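Local coordinates for mandelate racemase/muconate lactonizing protein (Thermobispora bispora, PDB 3VC5), which probably catalyses the magnesium-dependent dehydration of D-glucarate to 5-dehydro-4-deoxy-D-glucarate, the first step of D-glucarate breakdown, at residues Pro32-Asp37 and Gln48-Arg53; Leu40-Gly45 and Arg419-Glu424; Ser122-Val127 and Val290-His295; Pro149-Leu154 and Met350-Ala355; Arg159-Tyr164 and Asp386-Val391. One frame throughout, in Å; residues are numbered along the deposited sequence.

Contact 1 of 5, residues Pro32-Asp37 and Gln48-Arg53; sequences PVAFRD and QPWALR
Val33-Arg36 and Trp50-Arg53 are paired antiparallel strands in the three-stranded sheet of the N-terminal capping domain; the axes of these short segments approach to 4.5 Å at an angle of 151°. Val33 with Arg53 and Phe35 with Ala51 form the hydrogen-bonded pairs, and a fifth backbone bond, Asp37 N to Pro49 O (3.0 Å), carries the pairing just past the strand. The Phe35 side chain carries the packing on its face of the sheet. With chi1 at 47°, its CG sits between the backbone N and the carbonyl carbon, which turns the ring back over the neighbouring strand: Ala51 O lies 3.9 Å above the ring plane, over its centre, and Ala51 CB meets CE1 at 3.6 Å. At the ring edge, Arg53 CG comes within 3.3 Å of Phe35 CE2, while the guanidinium leads on to Glu69 and Ser346. With an alanine here, Arg53 CG and Ala51 CB would probably lose their aromatic neighbour, leaving a gap on that face. On the other face, Trp50 CZ3 approaches Arg36 CG at 3.8 Å, and Leu52 CD2 approaches Ala34 CB at 3.9 Å. Such a meander of antiparallel strands is characteristic of the capping domain of the enolase superfamily.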
# COMPACT_ATOMS: atom_id res chain seq x y z
N PRO A 32 28.43 -4.19 12.59
CA PRO A 32 28.90 -4.18 11.21
C PRO A 32 29.66 -5.47 10.93
O PRO A 32 30.36 -5.99 11.82
CB PRO A 32 29.81 -2.95 11.16
CG PRO A 32 30.36 -2.83 12.61
CD PRO A 32 29.23 -3.32 13.49
N VAL A 33 29.55 -5.98 9.70
CA VAL A 33 30.19 -7.25 9.31
C VAL A 33 30.82 -7.06 7.94
O VAL A 33 30.41 -6.16 7.16
CB VAL A 33 29.18 -8.43 9.25
CG1 VAL A 33 28.63 -8.75 10.64
CG2 VAL A 33 28.04 -8.15 8.24
N ALA A 34 31.82 -7.88 7.64
CA ALA A 34 32.40 -7.91 6.29
C ALA A 34 32.53 -9.35 5.88
O ALA A 34 32.80 -10.23 6.73
CB ALA A 34 33.76 -7.21 6.23
N PHE A 35 32.36 -9.61 4.58
CA PHE A 35 32.50 -10.99 4.09
C PHE A 35 33.10 -10.96 2.67
O PHE A 35 33.12 -9.90 2.04
CB PHE A 35 31.16 -11.73 4.14
CG PHE A 35 30.01 -10.93 3.57
CD1 PHE A 35 29.75 -10.98 2.19
CD2 PHE A 35 29.18 -10.18 4.41
CE1 PHE A 35 28.67 -10.20 1.63
CE2 PHE A 35 28.12 -9.44 3.89
CZ PHE A 35 27.86 -9.46 2.50
N ARG A 36 33.62 -12.09 2.21
CA ARG A 36 34.38 -12.15 0.96
C ARG A 36 33.46 -12.03 -0.23
O ARG A 36 32.32 -12.58 -0.22
CB ARG A 36 35.15 -13.48 0.88
CG ARG A 36 36.22 -13.58 1.95
CD ARG A 36 36.95 -14.93 1.92
NE ARG A 36 36.01 -16.06 1.91
CZ ARG A 36 35.48 -16.62 2.99
NH1 ARG A 36 35.79 -16.18 4.21
NH2 ARG A 36 34.63 -17.64 2.86
N ASP A 37 33.92 -11.32 -1.27
CA ASP A 37 33.15 -11.14 -2.49
C ASP A 37 34.13 -11.29 -3.65
O ASP A 37 35.22 -10.75 -3.58
CB ASP A 37 32.61 -9.70 -2.52
CG ASP A 37 31.41 -9.54 -3.45
OD1 ASP A 37 30.75 -10.53 -3.79
OD2 ASP A 37 31.10 -8.38 -3.82
N GLN A 48 34.91 -4.90 -4.53
CA GLN A 48 36.08 -5.05 -3.68
C GLN A 48 36.11 -6.44 -3.03
O GLN A 48 35.11 -7.15 -3.03
CB GLN A 48 36.12 -3.95 -2.62
CG GLN A 48 36.46 -2.57 -3.19
CD GLN A 48 35.98 -1.45 -2.30
OE1 GLN A 48 34.77 -1.27 -2.11
NE2 GLN A 48 36.92 -0.70 -1.74
N PRO A 49 37.26 -6.81 -2.46
CA PRO A 49 37.35 -8.18 -1.92
C PRO A 49 36.48 -8.44 -0.68
O PRO A 49 36.22 -9.61 -0.32
CB PRO A 49 38.84 -8.32 -1.54
CG PRO A 49 39.54 -7.17 -2.13
CD PRO A 49 38.54 -6.09 -2.45
N TRP A 50 36.07 -7.37 -0.01
CA TRP A 50 35.13 -7.46 1.12
C TRP A 50 33.89 -6.64 0.80
O TRP A 50 34.01 -5.49 0.34
CB TRP A 50 35.75 -6.89 2.39
CG TRP A 50 36.98 -7.62 2.84
CD1 TRP A 50 38.29 -7.23 2.64
CD2 TRP A 50 37.04 -8.87 3.55
NE1 TRP A 50 39.15 -8.16 3.21
CE2 TRP A 50 38.40 -9.17 3.76
CE3 TRP A 50 36.06 -9.76 4.03
CZ2 TRP A 50 38.82 -10.33 4.42
CZ3 TRP A 50 36.47 -10.90 4.69
CH2 TRP A 50 37.85 -11.18 4.89
N ALA A 51 32.72 -7.23 1.05
CA ALA A 51 31.45 -6.51 1.02
C ALA A 51 31.05 -6.26 2.48
O ALA A 51 31.33 -7.08 3.36
CB ALA A 51 30.38 -7.33 0.29
N LEU A 52 30.43 -5.11 2.74
CA LEU A 52 30.07 -4.70 4.10
C LEU A 52 28.54 -4.80 4.28
O LEU A 52 27.77 -4.52 3.34
CB LEU A 52 30.46 -3.23 4.29
CG LEU A 52 31.93 -2.88 3.97
CD1 LEU A 52 32.20 -1.40 4.20
CD2 LEU A 52 32.90 -3.74 4.78
N ARG A 53 28.11 -5.10 5.49
CA ARG A 53 26.69 -5.06 5.88
C ARG A 53 26.62 -4.65 7.33
O ARG A 53 27.63 -4.71 8.05
CB ARG A 53 25.99 -6.43 5.71
CG ARG A 53 25.93 -6.96 4.28
CD ARG A 53 25.07 -6.12 3.35
NE ARG A 53 23.66 -6.53 3.33
CZ ARG A 53 22.74 -5.94 2.56
NH1 ARG A 53 23.11 -4.94 1.77
NH2 ARG A 53 21.46 -6.33 2.59
O HOH W 1 32.37 -6.39 -2.50

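Contact 2 of 5, residues Leu40-Gly45 and Arg419-Glu424; sequences LLNAAG and RTRDDE. With PO4 (phosphate ion), chain B.
Asn42 and Arg421 meet at a bound phosphate, which probably came from the crystallisation liquor. Asn42 ND2 donates to phosphate O1 at 2.8 Å, and both terminal nitrogens of Arg421 converge on O3, NH2 at 2.9 Å with the longer NH1 bond beside it. His47, Lys211 and His367 add further hydrogen bonds to the same ion.

Behind this first shell stands Asp423, which links the two phosphate-binding side chains. Its OD2 accepts from Asn42 ND2 at 2.8 Å, nearly straight at 175° and in the amide plane, and also takes Arg421 NH2 on its syn lone pair at 2.7 Å. Arg421 NE reaches OD1 at 2.8 Å with an angle of 179°, completing a side-on, two-nitrogen salt bridge that fixes the rotation of the guanidinium. An extended chain from CG to NE carries the arginine into this position. Asn42 CG lies between the backbone N and the carbonyl carbon (chi1 62°), which lets ND2 face Asp423 and the phosphate while OD1 turns back to receive a weak bond from Ala44 N inside the type I turn Asn42-Gly45. That turn lies close against the first residues of helix 423-430, N-capped by Asp422: a side chain at Gly45 would collide with Asp423 O, and Ala44 CB rests 4.1 Å from Asp423 CB.

The two donors on OD2 and the one on OD1 would be expected to keep Asp423 ionised. A cationic group and an amide, locked by one carboxylate beside the predicted proton acceptor Lys211, form an anion site consistent with holding a carboxylate of the diacid substrate.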
# COMPACT_ATOMS: atom_id res chain seq x y z
N LEU A 40 33.63 -9.11 -9.17
CA LEU A 40 32.51 -8.95 -10.08
C LEU A 40 32.57 -7.56 -10.72
O LEU A 40 32.64 -6.53 -10.04
CB LEU A 40 31.21 -9.14 -9.30
CG LEU A 40 31.10 -10.42 -8.47
CD1 LEU A 40 29.73 -10.49 -7.73
CD2 LEU A 40 31.34 -11.67 -9.30
N LEU A 41 32.60 -7.53 -12.06
CA LEU A 41 32.74 -6.29 -12.80
C LEU A 41 31.37 -5.65 -13.04
O LEU A 41 30.36 -6.33 -13.19
CB LEU A 41 33.43 -6.58 -14.14
CG LEU A 41 34.86 -7.11 -14.02
CD1 LEU A 41 35.29 -7.79 -15.30
CD2 LEU A 41 35.79 -5.94 -13.75
N ASN A 42 31.34 -4.32 -13.09
CA ASN A 42 30.09 -3.64 -13.37
C ASN A 42 30.42 -2.27 -13.98
O ASN A 42 31.60 -1.95 -14.20
CB ASN A 42 29.22 -3.55 -12.09
CG ASN A 42 29.88 -2.73 -11.01
OD1 ASN A 42 30.77 -1.91 -11.29
ND2 ASN A 42 29.46 -2.94 -9.76
N ALA A 43 29.40 -1.46 -14.28
CA ALA A 43 29.64 -0.15 -14.86
C ALA A 43 30.52 0.77 -14.00
O ALA A 43 31.18 1.67 -14.52
CB ALA A 43 28.31 0.55 -15.16
N ALA A 44 30.47 0.58 -12.68
CA ALA A 44 31.21 1.42 -11.73
C ALA A 44 32.63 0.94 -11.42
O ALA A 44 33.34 1.56 -10.64
CB ALA A 44 30.39 1.59 -10.42
N GLY A 45 33.04 -0.20 -11.98
CA GLY A 45 34.39 -0.71 -11.77
C GLY A 45 34.35 -2.19 -11.48
O GLY A 45 33.95 -3.01 -12.33
N ARG A 419 35.79 0.62 4.60
CA ARG A 419 34.74 1.21 5.42
C ARG A 419 33.56 1.73 4.61
O ARG A 419 32.47 1.89 5.15
CB ARG A 419 35.30 2.34 6.29
CG ARG A 419 36.22 1.83 7.40
CD ARG A 419 35.41 1.09 8.43
NE ARG A 419 36.18 0.48 9.53
CZ ARG A 419 36.57 -0.80 9.54
NH1 ARG A 419 36.32 -1.59 8.51
NH2 ARG A 419 37.22 -1.28 10.60
N THR A 420 33.79 1.97 3.32
CA THR A 420 32.71 2.43 2.41
C THR A 420 32.95 1.81 1.04
O THR A 420 34.07 1.86 0.51
CB THR A 420 32.68 3.99 2.26
OG1 THR A 420 32.38 4.57 3.53
CG2 THR A 420 31.63 4.42 1.27
N ARG A 421 31.90 1.23 0.46
CA ARG A 421 31.98 0.60 -0.84
C ARG A 421 32.47 1.60 -1.87
O ARG A 421 31.94 2.73 -1.98
CB ARG A 421 30.62 0.03 -1.25
CG ARG A 421 30.63 -0.52 -2.66
CD ARG A 421 29.31 -1.14 -3.04
NE ARG A 421 29.34 -1.60 -4.42
CZ ARG A 421 28.31 -2.10 -5.09
NH1 ARG A 421 27.12 -2.21 -4.52
NH2 ARG A 421 28.46 -2.49 -6.36
N ASP A 422 33.47 1.20 -2.66
CA ASP A 422 34.02 2.08 -3.69
C ASP A 422 34.53 1.29 -4.90
O ASP A 422 35.75 1.16 -5.11
CB ASP A 422 35.11 2.98 -3.07
CG ASP A 422 35.66 4.03 -4.06
OD1 ASP A 422 35.03 4.29 -5.12
OD2 ASP A 422 36.73 4.60 -3.75
N ASP A 423 33.60 0.78 -5.72
CA ASP A 423 33.96 0.00 -6.92
C ASP A 423 34.87 0.80 -7.85
O ASP A 423 35.76 0.24 -8.48
CB ASP A 423 32.73 -0.38 -7.75
CG ASP A 423 31.70 -1.20 -6.98
OD1 ASP A 423 31.84 -1.40 -5.76
OD2 ASP A 423 30.70 -1.61 -7.60
N GLU A 424 34.61 2.11 -7.98
CA GLU A 424 35.38 2.91 -8.93
C GLU A 424 36.82 3.15 -8.48
O GLU A 424 37.77 3.04 -9.27
CB GLU A 424 34.66 4.24 -9.20
CG GLU A 424 35.29 5.10 -10.28
CD GLU A 424 34.57 6.42 -10.42
OE1 GLU A 424 34.34 7.09 -9.39
OE2 GLU A 424 34.20 6.79 -11.54
P PO4 B . 26.02 -4.54 -8.00
O1 PO4 B . 27.23 -4.41 -8.83
O2 PO4 B . 26.24 -5.78 -7.16
O3 PO4 B . 25.85 -3.38 -7.11
O4 PO4 B . 24.88 -4.67 -8.88

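Contact 3 of 5, residues Ser122-Val127 and Val290-His295; sequences SRVKTV and VVTPEH
Lys125 and Thr292 bring their CA atoms nearest, 5.9 Å, where the first turn of helix 123-146 faces the loop that follows strand 284-286. The closely fitted part is made by Val124, Lys125, Val291 and Thr292. The methylene chain of Lys125 crosses Val291 at a slant, with CD 4.0 Å from Val291 CG2, before its NZ turns away to Thr118 O and Ser120 O; Tyr314 adds a cation-pi contact. Val291 O, covered in the process, has no polar partner. Thr292 is held by its own loop: with chi1 at -168°, OG1 points to the helix, where Val124 CG1 touches it at 3.7 Å, leaving CG2 3.5 Å above the centre of the His295 ring, whose ND1 accepts from Val291 N at 3.0 Å. That bond, close to the ring plane, ties the loop into a compact turn.

Toward solvent the fit slackens. Val124 CG1 stands 4.4 Å from Pro293 CD, and Glu294 beyond is exposed. Ser122 contributes mainly as the helix N-cap, its OG accepting from Lys125 N, while the same OG only grazes Thr292 CG2 at 4.1 Å. No hydrogen bond crosses between the segments, so van der Waals contact alone joins them. The Val291 side chain is about 5 Å from that of Asn287, a magnesium ligand in this protein, though no metal is bound here. A capping-domain helix start set against a barrel loop fits the two-domain architecture of the enolase superfamily.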
# COMPACT_ATOMS: atom_id res chain seq x y z
N SER A 122 18.52 10.93 -1.40
CA SER A 122 17.55 11.95 -1.05
C SER A 122 17.24 11.81 0.43
O SER A 122 17.64 10.82 1.07
CB SER A 122 16.25 11.78 -1.84
OG SER A 122 15.68 10.50 -1.62
N ARG A 123 16.50 12.76 0.96
CA ARG A 123 16.10 12.68 2.36
C ARG A 123 15.24 11.46 2.64
O ARG A 123 15.51 10.71 3.59
CB ARG A 123 15.35 13.93 2.81
CG ARG A 123 14.91 13.86 4.28
CD ARG A 123 16.05 14.20 5.23
NE ARG A 123 16.14 15.63 5.53
CZ ARG A 123 17.23 16.38 5.34
NH1 ARG A 123 18.32 15.82 4.85
NH2 ARG A 123 17.22 17.67 5.64
N VAL A 124 14.20 11.25 1.83
CA VAL A 124 13.30 10.12 2.08
C VAL A 124 14.05 8.82 1.89
O VAL A 124 13.89 7.91 2.68
CB VAL A 124 12.00 10.17 1.23
CG1 VAL A 124 11.22 8.87 1.32
CG2 VAL A 124 11.17 11.39 1.62
N LYS A 125 14.86 8.70 0.84
CA LYS A 125 15.55 7.43 0.65
C LYS A 125 16.50 7.16 1.81
O LYS A 125 16.70 5.99 2.21
CB LYS A 125 16.30 7.44 -0.71
CG LYS A 125 16.79 6.07 -1.17
CD LYS A 125 17.44 6.20 -2.55
CE LYS A 125 18.30 5.08 -2.94
NZ LYS A 125 19.49 5.52 -3.75
N THR A 126 17.13 8.21 2.35
CA THR A 126 18.05 8.04 3.48
C THR A 126 17.28 7.52 4.70
O THR A 126 17.69 6.52 5.35
CB THR A 126 18.76 9.36 3.82
OG1 THR A 126 19.57 9.72 2.70
CG2 THR A 126 19.65 9.20 5.06
N VAL A 127 16.15 8.15 4.98
CA VAL A 127 15.28 7.72 6.11
C VAL A 127 14.81 6.28 5.88
O VAL A 127 14.86 5.44 6.79
CB VAL A 127 14.09 8.64 6.26
CG1 VAL A 127 13.08 8.08 7.32
CG2 VAL A 127 14.57 10.04 6.65
N VAL A 290 14.13 5.24 -10.83
CA VAL A 290 12.98 5.22 -9.91
C VAL A 290 13.38 4.42 -8.69
O VAL A 290 13.45 3.16 -8.77
CB VAL A 290 11.74 4.57 -10.57
CG1 VAL A 290 10.54 4.56 -9.62
CG2 VAL A 290 11.39 5.30 -11.89
N VAL A 291 13.71 5.11 -7.60
CA VAL A 291 14.29 4.44 -6.43
C VAL A 291 13.69 4.95 -5.11
O VAL A 291 14.15 4.59 -4.04
CB VAL A 291 15.85 4.50 -6.41
CG1 VAL A 291 16.45 3.76 -7.62
CG2 VAL A 291 16.30 5.95 -6.40
N THR A 292 12.71 5.85 -5.21
CA THR A 292 12.07 6.36 -4.00
C THR A 292 10.68 6.87 -4.43
O THR A 292 10.47 7.11 -5.62
CB THR A 292 12.95 7.46 -3.33
OG1 THR A 292 12.44 7.73 -2.03
CG2 THR A 292 12.97 8.76 -4.13
N PRO A 293 9.71 6.97 -3.52
CA PRO A 293 8.37 7.25 -4.04
C PRO A 293 8.20 8.56 -4.79
O PRO A 293 7.38 8.64 -5.72
CB PRO A 293 7.49 7.21 -2.75
CG PRO A 293 8.22 6.17 -1.88
CD PRO A 293 9.67 6.55 -2.09
N GLU A 294 9.00 9.57 -4.47
CA GLU A 294 8.91 10.88 -5.13
C GLU A 294 9.19 10.77 -6.63
O GLU A 294 8.88 11.68 -7.39
CB GLU A 294 9.91 11.88 -4.50
CG GLU A 294 9.42 12.58 -3.22
CD GLU A 294 10.33 13.73 -2.78
OE1 GLU A 294 10.10 14.31 -1.69
OE2 GLU A 294 11.29 14.06 -3.52
N HIS A 295 9.83 9.70 -7.05
CA HIS A 295 10.14 9.51 -8.48
C HIS A 295 8.95 9.00 -9.29
O HIS A 295 8.99 8.97 -10.53
CB HIS A 295 11.29 8.49 -8.64
CG HIS A 295 12.59 8.97 -8.07
ND1 HIS A 295 13.63 8.13 -7.76
CD2 HIS A 295 12.99 10.22 -7.71
CE1 HIS A 295 14.64 8.84 -7.26
NE2 HIS A 295 14.27 10.12 -7.23

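Contact 4 of 5, residues Pro149-Leu154 and Met350-Ala355; sequences PVADLL and MTHLAA
His352 reaches from helix 344-355 into the start of the short helix 150-153 and carries most of the contact. Its CG lies anti to the carbonyl carbon (chi1 -75°), and a chi2 of -88° sets the imidazole crosswise to its stem, bringing ND1 to within 3.0 Å of Ala151 N. The N-H of Ala151 donates to it, coming in tilted 30° from the ring plane. This N-H belongs to the first turn of helix 150-153, where no preceding carbonyl within the turn receives it, and the imidazole supplies the acceptor. NE2 on the far side bonds to Leu397 O, which is consistent with a proton on that nitrogen. Around the ring, Val150 CB sits over one face, 4.0 Å from the centroid in a CH-pi contact, and Pro149 CB comes to the edge at CE1, 3.6 Å away.

Here the piece of chain after the long capping-domain helix 123-146 lies against helix 344-355 of the barrel, while Leu154 O also makes a weak hydrogen bond to His96 of the second subunit. Were His352 an alanine, Ala151 N would probably be left without its acceptor and Leu397 O without its bond to NE2, and Val150 and Pro149 would lose the ring they pack on.

The CG1 methyl of Val150 lies 4.0 Å from His352 CB, beside the stem of the imidazole. Leu154, just past the short helix, brings CD1 to 4.1 Å from Leu353 CA.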
# COMPACT_ATOMS: atom_id res chain seq x y z
N PRO A 149 4.70 -16.89 10.19
CA PRO A 149 5.75 -16.33 9.34
C PRO A 149 5.45 -14.87 9.01
O PRO A 149 4.28 -14.45 9.01
CB PRO A 149 5.63 -17.14 8.04
CG PRO A 149 4.20 -17.65 8.03
CD PRO A 149 3.88 -17.89 9.48
N VAL A 150 6.49 -14.10 8.73
CA VAL A 150 6.30 -12.69 8.33
C VAL A 150 5.33 -12.60 7.13
O VAL A 150 4.56 -11.64 7.04
CB VAL A 150 7.67 -12.02 8.04
CG1 VAL A 150 7.52 -10.69 7.27
CG2 VAL A 150 8.35 -11.74 9.39
N ALA A 151 5.38 -13.56 6.20
CA ALA A 151 4.42 -13.54 5.06
C ALA A 151 2.96 -13.39 5.52
O ALA A 151 2.15 -12.76 4.82
CB ALA A 151 4.58 -14.79 4.17
N ASP A 152 2.62 -13.95 6.67
CA ASP A 152 1.24 -13.84 7.21
C ASP A 152 0.88 -12.42 7.68
O ASP A 152 -0.31 -12.06 7.73
CB ASP A 152 1.01 -14.84 8.35
CG ASP A 152 0.66 -16.22 7.85
OD1 ASP A 152 0.46 -16.41 6.62
OD2 ASP A 152 0.61 -17.14 8.71
N LEU A 153 1.89 -11.61 8.04
CA LEU A 153 1.69 -10.20 8.38
C LEU A 153 1.46 -9.35 7.14
O LEU A 153 1.11 -8.18 7.25
CB LEU A 153 2.89 -9.64 9.18
CG LEU A 153 3.35 -10.54 10.35
CD1 LEU A 153 4.66 -9.99 10.97
CD2 LEU A 153 2.25 -10.69 11.41
N LEU A 154 1.69 -9.93 5.98
CA LEU A 154 1.59 -9.22 4.71
C LEU A 154 0.48 -9.80 3.86
O LEU A 154 0.43 -9.57 2.64
CB LEU A 154 2.93 -9.32 3.96
CG LEU A 154 4.17 -8.75 4.69
CD1 LEU A 154 5.43 -9.05 3.90
CD2 LEU A 154 4.02 -7.25 4.91
N MET A 350 13.52 -10.75 1.81
CA MET A 350 13.20 -10.74 0.39
C MET A 350 12.16 -11.77 0.05
O MET A 350 11.23 -11.52 -0.74
CB MET A 350 14.46 -10.92 -0.47
CG MET A 350 15.46 -9.77 -0.33
SD MET A 350 17.16 -10.26 -0.77
CE MET A 350 17.08 -10.28 -2.54
N THR A 351 12.34 -12.95 0.61
CA THR A 351 11.50 -14.09 0.28
C THR A 351 10.09 -13.95 0.86
O THR A 351 9.11 -14.21 0.16
CB THR A 351 12.20 -15.39 0.74
OG1 THR A 351 13.45 -15.51 0.03
CG2 THR A 351 11.32 -16.63 0.47
N HIS A 352 9.96 -13.53 2.11
CA HIS A 352 8.63 -13.31 2.67
C HIS A 352 7.91 -12.20 1.91
O HIS A 352 6.71 -12.32 1.64
CB HIS A 352 8.70 -12.94 4.18
CG HIS A 352 8.99 -14.11 5.06
ND1 HIS A 352 7.99 -14.91 5.57
CD2 HIS A 352 10.16 -14.60 5.55
CE1 HIS A 352 8.53 -15.87 6.31
NE2 HIS A 352 9.84 -15.70 6.32
N LEU A 353 8.64 -11.13 1.59
CA LEU A 353 8.00 -10.02 0.85
C LEU A 353 7.50 -10.52 -0.51
O LEU A 353 6.32 -10.33 -0.88
CB LEU A 353 9.00 -8.87 0.66
CG LEU A 353 8.56 -7.73 -0.29
CD1 LEU A 353 7.28 -7.02 0.22
CD2 LEU A 353 9.71 -6.75 -0.46
N ALA A 354 8.38 -11.16 -1.28
CA ALA A 354 7.96 -11.63 -2.61
C ALA A 354 6.84 -12.69 -2.52
O ALA A 354 5.93 -12.70 -3.35
CB ALA A 354 9.15 -12.19 -3.39
N ALA A 355 6.93 -13.60 -1.54
CA ALA A 355 5.92 -14.66 -1.43
C ALA A 355 4.51 -14.12 -1.17
O ALA A 355 3.52 -14.72 -1.60
CB ALA A 355 6.31 -15.69 -0.32

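Contact 5 of 5, residues Arg159-Tyr164 and Asp386-Val391; sequences RDAVPY and DGAVPV
Tyr164 packs against Val389 at one end of an antiparallel strand pair, where 161-163 and 388-390 run at 162° with axes 4.2 Å apart. From the backbone outward, CB is 3.8 Å from Gly387 O, which lies at the ring edge and also accepts from Tyr164 N at 2.9 Å. A chi1 of -74° places CG anti to the carbonyl carbon and swings the ring back toward Val389 of the partner strand. There CD2 meets Val389 CG2 at 3.8 Å and CE2 meets the same methyl at 3.6 Å, ring and side chain crossing at a slant. The tip, OH, leaves the strand partner altogether and hydrogen-bonds Thr351 OG1 on helix 344-355, which pins the ring at its far end.

Val162 and Val389 form the hydrogen-bonded pair, joined by two bonds, and Val391 N to Asp160 O extends the register. On the opposite face of the sheet Ala161 CB packs on Ala388 CB at 3.8 Å. Gly387, with a phi of 83°, turns the chain into the short strand.

Strand 161-169 thus has 388-390 antiparallel on one side and 208-211 parallel on the other, with helix 344-355 covering the Val162 and Tyr164 face through Ala354, Leu347 and Met350.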
# COMPACT_ATOMS: atom_id res chain seq x y z
N ARG A 159 2.38 -17.81 -3.02
CA ARG A 159 3.18 -18.83 -3.70
C ARG A 159 4.03 -19.50 -2.63
O ARG A 159 4.44 -18.86 -1.66
CB ARG A 159 4.02 -18.19 -4.81
CG ARG A 159 4.81 -16.97 -4.36
CD ARG A 159 5.40 -16.18 -5.55
NE ARG A 159 4.40 -15.57 -6.44
CZ ARG A 159 3.93 -14.32 -6.33
NH1 ARG A 159 4.29 -13.52 -5.33
NH2 ARG A 159 3.04 -13.88 -7.22
N ASP A 160 4.27 -20.80 -2.79
CA ASP A 160 5.01 -21.56 -1.77
C ASP A 160 6.51 -21.29 -1.81
O ASP A 160 7.19 -21.47 -0.79
CB ASP A 160 4.76 -23.06 -1.92
CG ASP A 160 3.36 -23.48 -1.55
OD1 ASP A 160 2.66 -22.71 -0.85
OD2 ASP A 160 2.95 -24.59 -1.94
N ALA A 161 7.02 -20.88 -2.98
CA ALA A 161 8.44 -20.63 -3.16
C ALA A 161 8.62 -19.42 -4.08
O ALA A 161 7.75 -19.16 -4.91
CB ALA A 161 9.14 -21.88 -3.74
N VAL A 162 9.73 -18.70 -3.93
CA VAL A 162 9.98 -17.47 -4.67
C VAL A 162 11.10 -17.72 -5.65
O VAL A 162 12.24 -18.01 -5.24
CB VAL A 162 10.41 -16.36 -3.71
CG1 VAL A 162 10.90 -15.13 -4.47
CG2 VAL A 162 9.25 -16.02 -2.75
N PRO A 163 10.80 -17.66 -6.95
CA PRO A 163 11.87 -17.85 -7.93
C PRO A 163 12.88 -16.70 -7.93
O PRO A 163 12.50 -15.54 -7.82
CB PRO A 163 11.13 -17.88 -9.28
CG PRO A 163 9.71 -18.23 -8.93
CD PRO A 163 9.47 -17.56 -7.59
N TYR A 164 14.15 -17.07 -8.10
CA TYR A 164 15.28 -16.17 -8.21
C TYR A 164 15.98 -16.40 -9.55
O TYR A 164 15.95 -17.51 -10.09
CB TYR A 164 16.27 -16.31 -7.03
CG TYR A 164 15.76 -15.71 -5.73
CD1 TYR A 164 16.06 -14.38 -5.38
CD2 TYR A 164 14.95 -16.45 -4.89
CE1 TYR A 164 15.56 -13.81 -4.21
CE2 TYR A 164 14.46 -15.91 -3.71
CZ TYR A 164 14.75 -14.57 -3.39
OH TYR A 164 14.27 -14.04 -2.23
N ASP A 386 15.15 -25.96 -7.28
CA ASP A 386 14.71 -25.64 -8.63
C ASP A 386 14.65 -24.12 -8.84
O ASP A 386 13.69 -23.61 -9.45
CB ASP A 386 13.33 -26.26 -8.90
CG ASP A 386 13.34 -27.77 -8.75
OD1 ASP A 386 14.36 -28.40 -9.11
OD2 ASP A 386 12.31 -28.33 -8.29
N GLY A 387 15.66 -23.42 -8.33
CA GLY A 387 15.81 -21.98 -8.57
C GLY A 387 15.00 -21.07 -7.66
O GLY A 387 15.07 -19.83 -7.79
N ALA A 388 14.24 -21.66 -6.74
CA ALA A 388 13.33 -20.88 -5.90
C ALA A 388 13.58 -21.17 -4.41
O ALA A 388 13.99 -22.27 -4.03
CB ALA A 388 11.89 -21.21 -6.26
N VAL A 389 13.32 -20.18 -3.58
CA VAL A 389 13.44 -20.35 -2.13
C VAL A 389 12.06 -20.58 -1.52
O VAL A 389 11.19 -19.71 -1.56
CB VAL A 389 14.09 -19.12 -1.48
CG1 VAL A 389 14.13 -19.27 0.06
CG2 VAL A 389 15.49 -18.88 -2.05
N PRO A 390 11.84 -21.78 -0.97
CA PRO A 390 10.57 -21.98 -0.29
C PRO A 390 10.43 -21.03 0.91
O PRO A 390 11.41 -20.77 1.63
CB PRO A 390 10.65 -23.46 0.16
CG PRO A 390 11.68 -24.11 -0.75
CD PRO A 390 12.69 -22.99 -0.97
N VAL A 391 9.23 -20.48 1.11
CA VAL A 391 9.01 -19.63 2.28
C VAL A 391 9.33 -20.39 3.56
O VAL A 391 8.81 -21.49 3.78
CB VAL A 391 7.56 -19.12 2.39
CG1 VAL A 391 7.41 -18.24 3.65
CG2 VAL A 391 7.16 -18.38 1.13

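Contacts 1 and 2 meet directly: Gln48 OE1 lies 2.8 Å from Asp422 N, a probable hydrogen bond, and Leu52 CD1 packs on Arg419 O at 3.4 Å. Both lie near the predicted active site, with the side chain of Asn42 about 4 Å from that of Lys211 and the side chain of Arg53 about 8 Å from that of His338. Contacts 4 and 5 form a second touching pair, on the opposite side of the chain's centre from contact 2, where Thr351 O lies 3.4 Å from Val162 CG2; their centres are about 31 and 29 Å from that of contact 2. Contact 3 stands apart from both pairs, its nearest atoms about 11 Å from contact 2 and 13 Å from contact 4.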